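Local coordinates for protein probable sensor histidine kinase pdtas (Mycobacterium tuberculosis, PDB 2YKF) that acts, through the GAF and PAS sensor region held here, as a cytosolic sensor histidine kinase, probably autophosphorylating on binding cyclic di-GMP when nutrients run short, at residues Asp41-Val46 and Val127-Gln132; Val56-Pro61 and Asp71-Val76; Gly257-Leu262 and Arg281-Val286. One frame throughout, in Å; residues are numbered along the deposited sequence.

Interaction 1 (Asp41-Val46 and Val127-Gln132); sequences DYLMWV and VLTRHQ
The hydroxyl of T129 is held by two rings on the same face of the sheet, W45 across the strands and H131 along its own strand. W45 NE1 donates to T129 OG1 over 3.0 Å, the oxygen lying at the edge of the indole and only 2° out of its plane, while T129 OG1 and H131 NE2 are 2.9 Å apart in a hydrogen bond. With chi1 at 53°, OG1 sits between the backbone N and the carbonyl carbon, which turns it toward both rings and brings CG2 within 3.6 Å of W45 NE1. L43 packs against the chain: its CB approaches T129 OG1 to 3.4 Å and its CD2 meets H131 NE2, adding apolar bulk beside the buried polar groups. A threonine suits the place because it offers one polar atom and one methyl on a short stem.

The other face, with Y42, M44, L128 and R130, is turned to helix 18-38. The extended arginine chain runs side by side with the tyrosine, its CG giving an off-centre CH-pi contact 4.3 Å from the centre of the Y42 ring; Y42 OH itself is hydrogen-bonded to S38. L128 CB meets the ring's edge, at Y42 CD2.

Six backbone bonds join the antiparallel strands, W45 N to V127 O among the shortest at 2.8 Å. D41 pairs with H131 at one end of the ladder, and its carboxylate turns to T66 and the backbone N of V67. These are central strands of the GAF-domain sheet. On the buried face with T129, the indole N-H, threonine hydroxyl and imidazole nitrogen satisfy one another, which probably restrains the rotation of both rings.

Interaction 2 (Val56-Pro61 and Asp71-Val76); sequences VAQCRP and DAVGTV
Q58 swings its CG anti to the backbone N (chi1 171°) and stays extended beyond it, carrying the amide from strand 53-59 to the loop, where Q58 OE1 accepts from A72 N at 2.8 Å. The N-H is tilted 25° from the amide's carbonyl plane. A glutamine suits the place because its other end gives too: Q58 NE2 donates to the carbonyl of T70, clasping two backbone groups of the loop.

D71, also with CG anti to its N, bends back so that its OD1 takes V73 N from above the carboxylate plane at 3.0 Å, an Asx turn. That oxygen and Q58 OE1 are both acceptors, 3.3 Å apart; a water donates to each, the bond to D71 OD1 being weak. Beside these polar groups V73 CG2 packs on Q58 CB at 3.8 Å and on A57 CA.

A type II turn from A72 to T75 follows, with G74 at the position whose backbone angles call for glycine. D71 OD2 salt-bridges R205 of the second subunit, while R60 bonds V68 O through NE and, through NH1, N198 and S201 of that subunit. This GAF-domain loop thus shares its carboxylate between turn and dimer contact.

Interaction 3 (Gly257-Leu262 and Arg281-Val286); sequences GATVLL and RDVTEV
V283 and L261 make the close-packed side of this contact, while T284, beside G257, and D282 form a polar, partly exposed end. The two apolar side chains cross at about a right angle, V283 CG1 coming to 3.9 Å from L261 CG. The other methyl of the valine, CG2, lies 3.8 Å from T259 CG2. With chi1 at -63° the valine spreads its two methyls between the leucine and the threonine, a fit for a beta-branched residue just past the end of the strand.

L261 and R281 are the hydrogen-bonded pair, exchanging two N-H to O bonds, and V260 faces D282 as a non-hydrogen-bonded pair. Beyond them V283 N still reaches T259 O at 2.8 Å, but the chain then turns away into a weakly bonded helix, and a side chain takes over the next link: T259 N donates to T284 OG1 at 3.1 Å. T284 OG1 in turn donates to D282 OD1 over 2.6 Å, approaching on the syn side, 17° out of the carboxylate plane. T284 N meets that oxygen nearly along its C-O axis, with an N-H...O angle of 167°, closing an Asx turn. Two donors therefore hold one carboxylate oxygen, and aspartate has just the reach for it. The hydroxyl of T259 turns instead to D254.

On the looser side, T284 CG2 lies 4.0 Å from G257 O, and the extended R281 chain leads its guanidinium off toward V286, with R174 of the second subunit packing against its side chain. The contact closes the open end of the hairpin 258-269 and 272-282 in the PAS-like domain. Its relay from amide to hydroxyl to carboxylate replaces the backbone ladder as the chain leaves the sheet, and would probably favour an ionised aspartate.

Overall arrangement
Interactions 1 and 2 belong to one GAF-domain sheet, where strands 41-47 and 53-59 are neighbours: Y42 O meets C59 N and M44 N meets A57 O across their shared border. Interaction 3 lies in the PAS-like domain, its centre about 33 Å from the centre of either. Interaction 1 is core, a full backbone ladder with buried aromatic and hydroxyl groups bonded to one another. Interactions 2 and 3 are only partly buried and touch the second subunit; in both a side-chain acceptor takes a backbone N-H, in interaction 2 from a loop and in interaction 3 where the ladder gives out, and both contain an Asx turn.

Interaction 1 (Asp41-Val46 and Val127-Gln132)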
ATOM      1  N   ASP A  41       7.204  10.787   7.387  1.00 27.51           N
ATOM      2  CA  ASP A  41       8.375  10.594   6.587  1.00 27.64           C
ATOM      3  C   ASP A  41       9.612  10.164   7.401  1.00 29.73           C
ATOM      4  O   ASP A  41       9.787  10.594   8.561  1.00 28.62           O
ATOM      5  CB  ASP A  41       8.734  11.935   5.916  1.00 28.32           C
ATOM      6  CG  ASP A  41       7.678  12.410   5.004  1.00 30.62           C
ATOM      7  OD1 ASP A  41       7.737  11.943   3.843  1.00 29.68           O
ATOM      8  OD2 ASP A  41       6.821  13.265   5.405  1.00 31.25           O
ATOM      9  N   TYR A  42      10.493   9.326   6.825  1.00 28.58           N
ATOM     10  CA  TYR A  42      11.785   9.074   7.533  1.00 28.57           C
ATOM     11  C   TYR A  42      12.912   9.338   6.597  1.00 30.20           C
ATOM     12  O   TYR A  42      12.817   9.035   5.346  1.00 27.73           O
ATOM     13  CB  TYR A  42      11.901   7.592   8.000  1.00 29.13           C
ATOM     14  CG  TYR A  42      11.056   7.305   9.226  1.00 29.24           C
ATOM     15  CD1 TYR A  42       9.694   6.994   9.111  1.00 30.57           C
ATOM     16  CD2 TYR A  42      11.632   7.381  10.529  1.00 33.71           C
ATOM     17  CE1 TYR A  42       8.903   6.803  10.253  1.00 29.90           C
ATOM     18  CE2 TYR A  42      10.890   7.173  11.654  1.00 31.56           C
ATOM     19  CZ  TYR A  42       9.529   6.840  11.519  1.00 31.98           C
ATOM     20  OH  TYR A  42       8.818   6.583  12.647  1.00 30.52           O
ATOM     21  N   LEU A  43      14.023   9.808   7.156  1.00 28.11           N
ATOM     22  CA  LEU A  43      15.232   9.905   6.403  1.00 28.81           C
ATOM     23  C   LEU A  43      16.260   9.071   7.137  1.00 29.06           C
ATOM     24  O   LEU A  43      16.219   9.045   8.320  1.00 29.33           O
ATOM     25  CB  LEU A  43      15.684  11.352   6.349  1.00 29.44           C
ATOM     26  CG  LEU A  43      15.263  12.231   5.173  1.00 33.58           C
ATOM     27  CD1 LEU A  43      13.860  12.191   4.801  1.00 36.67           C
ATOM     28  CD2 LEU A  43      15.688  13.685   5.466  1.00 31.58           C
ATOM     29  N   MET A  44      17.186   8.441   6.428  1.00 26.34           N
ATOM     30  CA  MET A  44      18.246   7.681   7.062  1.00 29.44           C
ATOM     31  C   MET A  44      19.575   8.418   6.876  1.00 30.32           C
ATOM     32  O   MET A  44      19.956   8.727   5.775  1.00 32.04           O
ATOM     33  CB  MET A  44      18.383   6.310   6.431  1.00 27.38           C
ATOM     34  CG  MET A  44      19.501   5.483   7.090  1.00 31.54           C
ATOM     35  SD  MET A  44      19.709   3.854   6.279  1.00 32.15           S
ATOM     36  CE  MET A  44      18.457   3.034   7.222  1.00 32.05           C
ATOM     37  N   TRP A  45      20.280   8.645   7.978  1.00 31.64           N
ATOM     38  CA  TRP A  45      21.560   9.411   7.953  1.00 32.33           C
ATOM     39  C   TRP A  45      22.692   8.526   8.397  1.00 32.45           C
ATOM     40  O   TRP A  45      22.519   7.744   9.349  1.00 32.11           O
ATOM     41  CB  TRP A  45      21.477  10.568   8.936  1.00 31.64           C
ATOM     42  CG  TRP A  45      20.416  11.541   8.572  1.00 32.21           C
ATOM     43  CD1 TRP A  45      19.153  11.587   9.014  1.00 31.30           C
ATOM     44  CD2 TRP A  45      20.579  12.617   7.687  1.00 31.47           C
ATOM     45  NE1 TRP A  45      18.466  12.636   8.430  1.00 32.36           N
ATOM     46  CE2 TRP A  45      19.345  13.301   7.618  1.00 36.97           C
ATOM     47  CE3 TRP A  45      21.671  13.114   6.981  1.00 33.17           C
ATOM     48  CZ2 TRP A  45      19.167  14.466   6.837  1.00 35.33           C
ATOM     49  CZ3 TRP A  45      21.486  14.259   6.181  1.00 34.22           C
ATOM     50  CH2 TRP A  45      20.247  14.899   6.108  1.00 33.56           C
ATOM     51  N   VAL A  46      23.817   8.589   7.674  1.00 31.27           N
ATOM     52  CA  VAL A  46      25.072   7.948   8.105  1.00 32.75           C
ATOM     53  C   VAL A  46      26.153   9.047   8.356  1.00 36.51           C
ATOM     54  O   VAL A  46      25.940  10.217   7.968  1.00 35.10           O
ATOM     55  CB  VAL A  46      25.597   6.843   7.148  1.00 31.81           C
ATOM     56  CG1 VAL A  46      24.561   5.616   7.071  1.00 28.42           C
ATOM     57  CG2 VAL A  46      25.937   7.385   5.707  1.00 32.00           C
ATOM     58  N   VAL A 127      21.202   6.904  11.785  1.00 29.27           N
ATOM     59  CA  VAL A 127      20.155   7.597  12.530  1.00 29.12           C
ATOM     60  C   VAL A 127      18.966   7.968  11.611  1.00 30.20           C
ATOM     61  O   VAL A 127      19.171   8.421  10.499  1.00 33.30           O
ATOM     62  CB  VAL A 127      20.713   8.893  13.154  1.00 30.76           C
ATOM     63  CG1 VAL A 127      19.620   9.634  13.838  1.00 27.81           C
ATOM     64  CG2 VAL A 127      21.797   8.508  14.177  1.00 32.34           C
ATOM     65  N   LEU A 128      17.753   7.776  12.091  1.00 29.92           N
ATOM     66  CA  LEU A 128      16.540   8.098  11.338  1.00 30.89           C
ATOM     67  C   LEU A 128      16.086   9.389  11.821  1.00 32.21           C
ATOM     68  O   LEU A 128      16.062   9.593  13.040  1.00 32.91           O
ATOM     69  CB  LEU A 128      15.438   7.088  11.714  1.00 29.48           C
ATOM     70  CG  LEU A 128      15.754   5.603  11.402  1.00 27.82           C
ATOM     71  CD1 LEU A 128      14.542   4.774  11.736  1.00 32.64           C
ATOM     72  CD2 LEU A 128      16.062   5.428   9.920  1.00 29.57           C
ATOM     73  N   THR A 129      15.696  10.281  10.922  1.00 31.26           N
ATOM     74  CA  THR A 129      14.863  11.422  11.373  1.00 32.54           C
ATOM     75  C   THR A 129      13.439  11.227  10.889  1.00 34.34           C
ATOM     76  O   THR A 129      13.229  10.781   9.731  1.00 32.47           O
ATOM     77  CB  THR A 129      15.443  12.766  10.885  1.00 32.46           C
ATOM     78  OG1 THR A 129      15.650  12.720   9.447  1.00 35.02           O
ATOM     79  CG2 THR A 129      16.829  13.059  11.660  1.00 32.77           C
ATOM     80  N   ARG A 130      12.479  11.473  11.784  1.00 33.00           N
ATOM     81  CA  ARG A 130      11.067  11.379  11.482  1.00 34.72           C
ATOM     82  C   ARG A 130      10.467  12.804  11.250  1.00 35.16           C
ATOM     83  O   ARG A 130      10.732  13.730  12.037  1.00 35.69           O
ATOM     84  CB  ARG A 130      10.362  10.683  12.650  1.00 34.46           C
ATOM     85  CG  ARG A 130       8.855  10.464  12.546  1.00 39.00           C
ATOM     86  CD  ARG A 130       8.326   9.718  13.834  1.00 43.23           C
ATOM     87  NE  ARG A 130       6.837   9.577  13.930  1.00 46.74           N
ATOM     88  CZ  ARG A 130       6.191   8.769  14.801  1.00 48.04           C
ATOM     89  NH1 ARG A 130       6.868   7.998  15.656  1.00 46.51           N
ATOM     90  NH2 ARG A 130       4.859   8.701  14.806  1.00 47.70           N
ATOM     91  N   HIS A 131       9.706  13.000  10.179  1.00 32.74           N
ATOM     92  CA  HIS A 131       9.158  14.319   9.897  1.00 33.38           C
ATOM     93  C   HIS A 131       7.697  14.119   9.642  1.00 34.84           C
ATOM     94  O   HIS A 131       7.321  13.164   8.934  1.00 32.00           O
ATOM     95  CB  HIS A 131       9.802  14.874   8.646  1.00 34.71           C
ATOM     96  CG  HIS A 131      11.302  14.831   8.647  1.00 36.90           C
ATOM     97  ND1 HIS A 131      12.075  15.971   8.575  1.00 40.92           N
ATOM     98  CD2 HIS A 131      12.165  13.787   8.606  1.00 38.60           C
ATOM     99  CE1 HIS A 131      13.355  15.627   8.531  1.00 43.11           C
ATOM    100  NE2 HIS A 131      13.434  14.306   8.531  1.00 38.89           N
ATOM    101  N   GLN A 132       6.844  14.958  10.216  1.00 34.50           N
ATOM    102  CA  GLN A 132       5.438  14.776  10.014  1.00 38.36           C
ATOM    103  C   GLN A 132       4.677  16.074  10.094  1.00 39.58           C
ATOM    104  O   GLN A 132       5.240  17.065  10.558  1.00 39.84           O
ATOM    105  CB  GLN A 132       4.921  13.778  11.042  1.00 38.92           C
ATOM    106  CG  GLN A 132       4.856  14.298  12.474  1.00 46.00           C
ATOM    107  CD  GLN A 132       4.584  13.161  13.463  1.00 52.74           C
ATOM    108  OE1 GLN A 132       3.591  12.424  13.339  1.00 51.68           O
ATOM    109  NE2 GLN A 132       5.474  13.007  14.433  1.00 56.26           N
TER

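Interaction 2 (Val56-Pro61 and Asp71-Val76)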
ATOM      1  N   VAL A  56      21.145   8.835   3.138  1.00 28.92           N
ATOM      2  CA  VAL A  56      21.385   7.759   2.195  1.00 26.16           C
ATOM      3  C   VAL A  56      20.052   7.066   1.787  1.00 27.26           C
ATOM      4  O   VAL A  56      20.085   6.243   0.894  1.00 25.11           O
ATOM      5  CB  VAL A  56      22.358   6.660   2.745  1.00 27.37           C
ATOM      6  CG1 VAL A  56      23.819   7.228   2.958  1.00 29.15           C
ATOM      7  CG2 VAL A  56      21.829   6.140   4.066  1.00 27.80           C
ATOM      8  N   ALA A  57      18.926   7.431   2.404  1.00 26.61           N
ATOM      9  CA  ALA A  57      17.628   6.814   2.038  1.00 26.49           C
ATOM     10  C   ALA A  57      16.546   7.628   2.613  1.00 26.81           C
ATOM     11  O   ALA A  57      16.760   8.388   3.588  1.00 27.35           O
ATOM     12  CB  ALA A  57      17.491   5.319   2.507  1.00 25.35           C
ATOM     13  N   GLN A  58      15.348   7.496   2.013  1.00 24.87           N
ATOM     14  CA  GLN A  58      14.242   8.277   2.434  1.00 24.87           C
ATOM     15  C   GLN A  58      12.957   7.481   2.151  1.00 26.05           C
ATOM     16  O   GLN A  58      12.860   6.783   1.093  1.00 22.93           O
ATOM     17  CB  GLN A  58      14.220   9.541   1.553  1.00 26.35           C
ATOM     18  CG  GLN A  58      12.916  10.420   1.731  1.00 28.82           C
ATOM     19  CD  GLN A  58      13.057  11.724   0.927  1.00 32.74           C
ATOM     20  OE1 GLN A  58      13.997  11.873   0.148  1.00 32.84           O
ATOM     21  NE2 GLN A  58      12.145  12.658   1.130  1.00 33.23           N
ATOM     22  N   CYS A  59      12.001   7.544   3.032  1.00 23.04           N
ATOM     23  CA  CYS A  59      10.688   6.941   2.778  0.50 25.56           C
ATOM     24  C   CYS A  59       9.566   7.931   3.040  1.00 26.52           C
ATOM     25  O   CYS A  59       9.664   8.722   3.987  1.00 29.54           O
ATOM     26  CB  CYS A  59      10.503   5.711   3.690  0.50 26.14           C
ATOM     27  SG  CYS A  59       9.194   4.550   3.202  0.50 24.09           S
ATOM     28  N   ARG A  60       8.500   7.893   2.271  1.00 23.97           N
ATOM     29  CA  ARG A  60       7.330   8.638   2.656  1.00 24.62           C
ATOM     30  C   ARG A  60       6.210   7.722   3.110  1.00 24.72           C
ATOM     31  O   ARG A  60       6.089   6.614   2.622  1.00 24.63           O
ATOM     32  CB  ARG A  60       6.826   9.503   1.477  1.00 25.36           C
ATOM     33  CG  ARG A  60       7.939  10.381   0.886  1.00 26.54           C
ATOM     34  CD  ARG A  60       7.380  11.330  -0.200  1.00 28.93           C
ATOM     35  NE  ARG A  60       8.449  12.321  -0.478  1.00 26.01           N
ATOM     36  CZ  ARG A  60       9.364  12.176  -1.411  1.00 27.85           C
ATOM     37  NH1 ARG A  60       9.356  11.089  -2.186  1.00 26.13           N
ATOM     38  NH2 ARG A  60      10.257  13.133  -1.623  1.00 26.74           N
ATOM     39  N   PRO A  61       5.299   8.218   3.957  1.00 26.69           N
ATOM     40  CA  PRO A  61       4.166   7.356   4.331  1.00 25.78           C
ATOM     41  C   PRO A  61       3.132   7.210   3.187  1.00 28.58           C
ATOM     42  O   PRO A  61       2.898   8.159   2.432  1.00 26.14           O
ATOM     43  CB  PRO A  61       3.528   8.121   5.492  1.00 27.33           C
ATOM     44  CG  PRO A  61       3.852   9.597   5.208  1.00 26.50           C
ATOM     45  CD  PRO A  61       5.159   9.602   4.438  1.00 26.39           C
ATOM     46  N   ASP A  71      13.528  15.451  -2.846  1.00 35.78           N
ATOM     47  CA  ASP A  71      14.325  14.266  -2.656  1.00 35.55           C
ATOM     48  C   ASP A  71      15.558  14.581  -1.806  1.00 35.25           C
ATOM     49  O   ASP A  71      16.462  15.266  -2.266  1.00 33.29           O
ATOM     50  CB  ASP A  71      14.745  13.671  -3.993  1.00 34.74           C
ATOM     51  CG  ASP A  71      15.404  12.283  -3.849  1.00 38.49           C
ATOM     52  OD1 ASP A  71      15.694  11.835  -2.701  1.00 39.82           O
ATOM     53  OD2 ASP A  71      15.662  11.648  -4.910  1.00 36.76           O
ATOM     54  N   ALA A  72      15.631  14.008  -0.601  1.00 34.02           N
ATOM     55  CA  ALA A  72      16.775  14.255   0.309  1.00 32.63           C
ATOM     56  C   ALA A  72      17.999  13.328   0.174  1.00 33.69           C
ATOM     57  O   ALA A  72      19.103  13.592   0.760  1.00 32.80           O
ATOM     58  CB  ALA A  72      16.267  14.309   1.808  1.00 33.66           C
ATOM     59  N   VAL A  73      17.862  12.263  -0.610  1.00 31.74           N
ATOM     60  CA  VAL A  73      18.887  11.266  -0.720  1.00 31.87           C
ATOM     61  C   VAL A  73      20.116  11.868  -1.397  1.00 34.27           C
ATOM     62  O   VAL A  73      19.971  12.594  -2.394  1.00 33.48           O
ATOM     63  CB  VAL A  73      18.414  10.064  -1.534  1.00 31.36           C
ATOM     64  CG1 VAL A  73      19.536   9.090  -1.651  1.00 31.97           C
ATOM     65  CG2 VAL A  73      17.185   9.371  -0.804  1.00 28.40           C
ATOM     66  N   GLY A  74      21.297  11.570  -0.841  1.00 34.43           N
ATOM     67  CA  GLY A  74      22.566  12.079  -1.356  1.00 38.10           C
ATOM     68  C   GLY A  74      22.956  13.416  -0.726  1.00 38.63           C
ATOM     69  O   GLY A  74      24.055  13.885  -0.928  1.00 39.49           O
ATOM     70  N   THR A  75      22.053  14.039   0.015  1.00 39.48           N
ATOM     71  CA  THR A  75      22.357  15.279   0.759  1.00 40.53           C
ATOM     72  C   THR A  75      23.547  15.060   1.734  1.00 40.44           C
ATOM     73  O   THR A  75      23.523  14.152   2.559  1.00 37.27           O
ATOM     74  CB  THR A  75      21.179  15.690   1.664  1.00 40.41           C
ATOM     75  OG1 THR A  75      20.072  16.126   0.884  1.00 42.57           O
ATOM     76  CG2 THR A  75      21.574  16.849   2.602  1.00 44.51           C
ATOM     77  N   VAL A  76      24.524  15.982   1.707  1.00 42.06           N
ATOM     78  CA  VAL A  76      25.751  15.850   2.488  1.00 43.76           C
ATOM     79  C   VAL A  76      25.873  17.146   3.257  1.00 45.82           C
ATOM     80  O   VAL A  76      25.797  18.261   2.687  1.00 45.84           O
ATOM     81  CB  VAL A  76      26.975  15.654   1.578  1.00 44.25           C
ATOM     82  CG1 VAL A  76      28.294  15.747   2.382  1.00 45.26           C
ATOM     83  CG2 VAL A  76      26.946  14.287   0.840  1.00 43.69           C
TER
HETATM   84  O   HOH W   1      13.718  10.281  -2.109  1.00 34.71           O

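Interaction 3 (Gly257-Leu262 and Arg281-Val286)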
ATOM      1  N   GLY A 257     -13.417 -20.174   1.568  1.00 35.67           N
ATOM      2  CA  GLY A 257     -13.591 -19.606   0.219  1.00 36.38           C
ATOM      3  C   GLY A 257     -12.691 -18.388  -0.066  1.00 34.50           C
ATOM      4  O   GLY A 257     -12.505 -18.066  -1.202  1.00 35.70           O
ATOM      5  N   ALA A 258     -12.140 -17.741   0.988  1.00 33.49           N
ATOM      6  CA  ALA A 258     -11.248 -16.569   0.872  1.00 30.92           C
ATOM      7  C   ALA A 258      -9.772 -17.000   0.911  1.00 29.72           C
ATOM      8  O   ALA A 258      -9.481 -18.117   1.294  1.00 30.62           O
ATOM      9  CB  ALA A 258     -11.525 -15.615   2.044  1.00 31.44           C
ATOM     10  N   THR A 259      -8.856 -16.149   0.456  1.00 28.06           N
ATOM     11  CA  THR A 259      -7.418 -16.398   0.545  1.00 28.64           C
ATOM     12  C   THR A 259      -6.856 -15.130   1.151  1.00 27.32           C
ATOM     13  O   THR A 259      -7.140 -14.020   0.652  1.00 26.85           O
ATOM     14  CB  THR A 259      -6.759 -16.595  -0.826  1.00 29.40           C
ATOM     15  OG1 THR A 259      -7.370 -17.723  -1.460  1.00 32.34           O
ATOM     16  CG2 THR A 259      -5.170 -16.865  -0.688  1.00 29.42           C
ATOM     17  N   VAL A 260      -6.159 -15.258   2.269  1.00 25.31           N
ATOM     18  CA  VAL A 260      -5.516 -14.104   2.855  1.00 27.68           C
ATOM     19  C   VAL A 260      -3.988 -14.267   2.854  1.00 27.78           C
ATOM     20  O   VAL A 260      -3.464 -15.414   2.860  1.00 28.09           O
ATOM     21  CB  VAL A 260      -6.023 -13.804   4.255  1.00 27.33           C
ATOM     22  CG1 VAL A 260      -7.482 -13.426   4.223  1.00 31.11           C
ATOM     23  CG2 VAL A 260      -5.802 -15.048   5.190  1.00 30.50           C
ATOM     24  N   LEU A 261      -3.271 -13.151   2.823  1.00 27.98           N
ATOM     25  CA  LEU A 261      -1.819 -13.191   3.019  1.00 29.81           C
ATOM     26  C   LEU A 261      -1.602 -12.657   4.413  1.00 30.16           C
ATOM     27  O   LEU A 261      -2.189 -11.657   4.774  1.00 28.26           O
ATOM     28  CB  LEU A 261      -1.044 -12.241   2.075  1.00 30.81           C
ATOM     29  CG  LEU A 261      -0.954 -12.544   0.603  1.00 38.80           C
ATOM     30  CD1 LEU A 261      -0.101 -11.410  -0.061  1.00 40.66           C
ATOM     31  CD2 LEU A 261      -0.282 -13.879   0.494  1.00 41.79           C
ATOM     32  N   LEU A 262      -0.750 -13.327   5.177  1.00 28.99           N
ATOM     33  CA  LEU A 262      -0.481 -12.925   6.557  1.00 29.98           C
ATOM     34  C   LEU A 262       0.981 -12.646   6.656  1.00 29.41           C
ATOM     35  O   LEU A 262       1.793 -13.414   6.093  1.00 28.93           O
ATOM     36  CB  LEU A 262      -0.745 -14.077   7.530  1.00 32.49           C
ATOM     37  CG  LEU A 262      -2.165 -14.547   7.665  1.00 35.65           C
ATOM     38  CD1 LEU A 262      -2.168 -15.796   8.551  1.00 38.91           C
ATOM     39  CD2 LEU A 262      -2.951 -13.482   8.292  1.00 39.63           C
ATOM     40  N   ARG A 281      -3.852  -9.321   4.412  1.00 24.41           N
ATOM     41  CA  ARG A 281      -4.426  -8.712   3.223  1.00 23.35           C
ATOM     42  C   ARG A 281      -5.352  -9.761   2.606  1.00 24.76           C
ATOM     43  O   ARG A 281      -4.901 -10.858   2.329  1.00 26.09           O
ATOM     44  CB  ARG A 281      -3.344  -8.392   2.196  1.00 22.81           C
ATOM     45  CG  ARG A 281      -3.990  -7.703   0.965  1.00 24.88           C
ATOM     46  CD  ARG A 281      -3.041  -7.380  -0.206  1.00 28.75           C
ATOM     47  NE  ARG A 281      -3.832  -6.507  -1.090  1.00 36.38           N
ATOM     48  CZ  ARG A 281      -3.553  -6.224  -2.376  1.00 41.28           C
ATOM     49  NH1 ARG A 281      -2.423  -6.682  -2.950  1.00 35.07           N
ATOM     50  NH2 ARG A 281      -4.373  -5.387  -3.049  1.00 40.73           N
ATOM     51  N   ASP A 282      -6.622  -9.433   2.423  1.00 25.70           N
ATOM     52  CA  ASP A 282      -7.531 -10.298   1.644  1.00 27.99           C
ATOM     53  C   ASP A 282      -7.130 -10.311   0.172  1.00 27.23           C
ATOM     54  O   ASP A 282      -7.239  -9.309  -0.574  1.00 26.39           O
ATOM     55  CB  ASP A 282      -8.973  -9.834   1.865  1.00 28.85           C
ATOM     56  CG  ASP A 282      -9.996 -10.705   1.103  1.00 36.29           C
ATOM     57  OD1 ASP A 282      -9.549 -11.539   0.287  1.00 35.22           O
ATOM     58  OD2 ASP A 282     -11.226 -10.547   1.347  1.00 35.21           O
ATOM     59  N   VAL A 283      -6.604 -11.419  -0.288  1.00 26.19           N
ATOM     60  CA  VAL A 283      -6.223 -11.469  -1.689  1.00 26.04           C
ATOM     61  C   VAL A 283      -7.143 -12.404  -2.560  1.00 26.95           C
ATOM     62  O   VAL A 283      -6.726 -12.940  -3.557  1.00 25.85           O
ATOM     63  CB  VAL A 283      -4.752 -11.849  -1.853  1.00 25.31           C
ATOM     64  CG1 VAL A 283      -3.864 -10.775  -1.208  1.00 29.28           C
ATOM     65  CG2 VAL A 283      -4.479 -13.213  -1.233  1.00 24.42           C
ATOM     66  N   THR A 284      -8.336 -12.652  -2.084  1.00 28.08           N
ATOM     67  CA  THR A 284      -9.278 -13.536  -2.779  1.00 29.91           C
ATOM     68  C   THR A 284      -9.433 -13.173  -4.263  1.00 32.33           C
ATOM     69  O   THR A 284      -9.314 -14.058  -5.120  1.00 32.07           O
ATOM     70  CB  THR A 284     -10.638 -13.474  -2.082  1.00 29.98           C
ATOM     71  OG1 THR A 284     -10.456 -13.815  -0.698  1.00 31.77           O
ATOM     72  CG2 THR A 284     -11.664 -14.494  -2.709  1.00 27.80           C
ATOM     73  N   GLU A 285      -9.651 -11.882  -4.546  1.00 32.88           N
ATOM     74  CA  GLU A 285      -9.885 -11.408  -5.905  1.00 36.52           C
ATOM     75  C   GLU A 285      -8.600 -10.934  -6.542  1.00 38.85           C
ATOM     76  O   GLU A 285      -8.566 -10.700  -7.716  1.00 37.99           O
ATOM     77  CB  GLU A 285     -10.913 -10.270  -5.930  1.00 34.11           C
ATOM     78  CG  GLU A 285     -12.138 -10.517  -4.977  1.00 40.00           C
ATOM     79  CD  GLU A 285     -12.927 -11.747  -5.370  1.00 40.34           C
ATOM     80  OE1 GLU A 285     -12.824 -12.118  -6.561  1.00 42.64           O
ATOM     81  OE2 GLU A 285     -13.597 -12.360  -4.517  1.00 43.59           O
ATOM     82  N   VAL A 286      -7.558 -10.730  -5.749  1.00 42.63           N
ATOM     83  CA  VAL A 286      -6.287 -10.253  -6.289  1.00 47.36           C
ATOM     84  C   VAL A 286      -5.560 -11.458  -6.896  1.00 50.25           C
ATOM     85  O   VAL A 286      -5.103 -11.401  -8.014  1.00 52.22           O
ATOM     86  CB  VAL A 286      -5.428  -9.502  -5.216  1.00 46.93           C
ATOM     87  CG1 VAL A 286      -4.112  -9.032  -5.832  1.00 48.23           C
ATOM     88  CG2 VAL A 286      -6.224  -8.313  -4.621  1.00 46.50           C
TER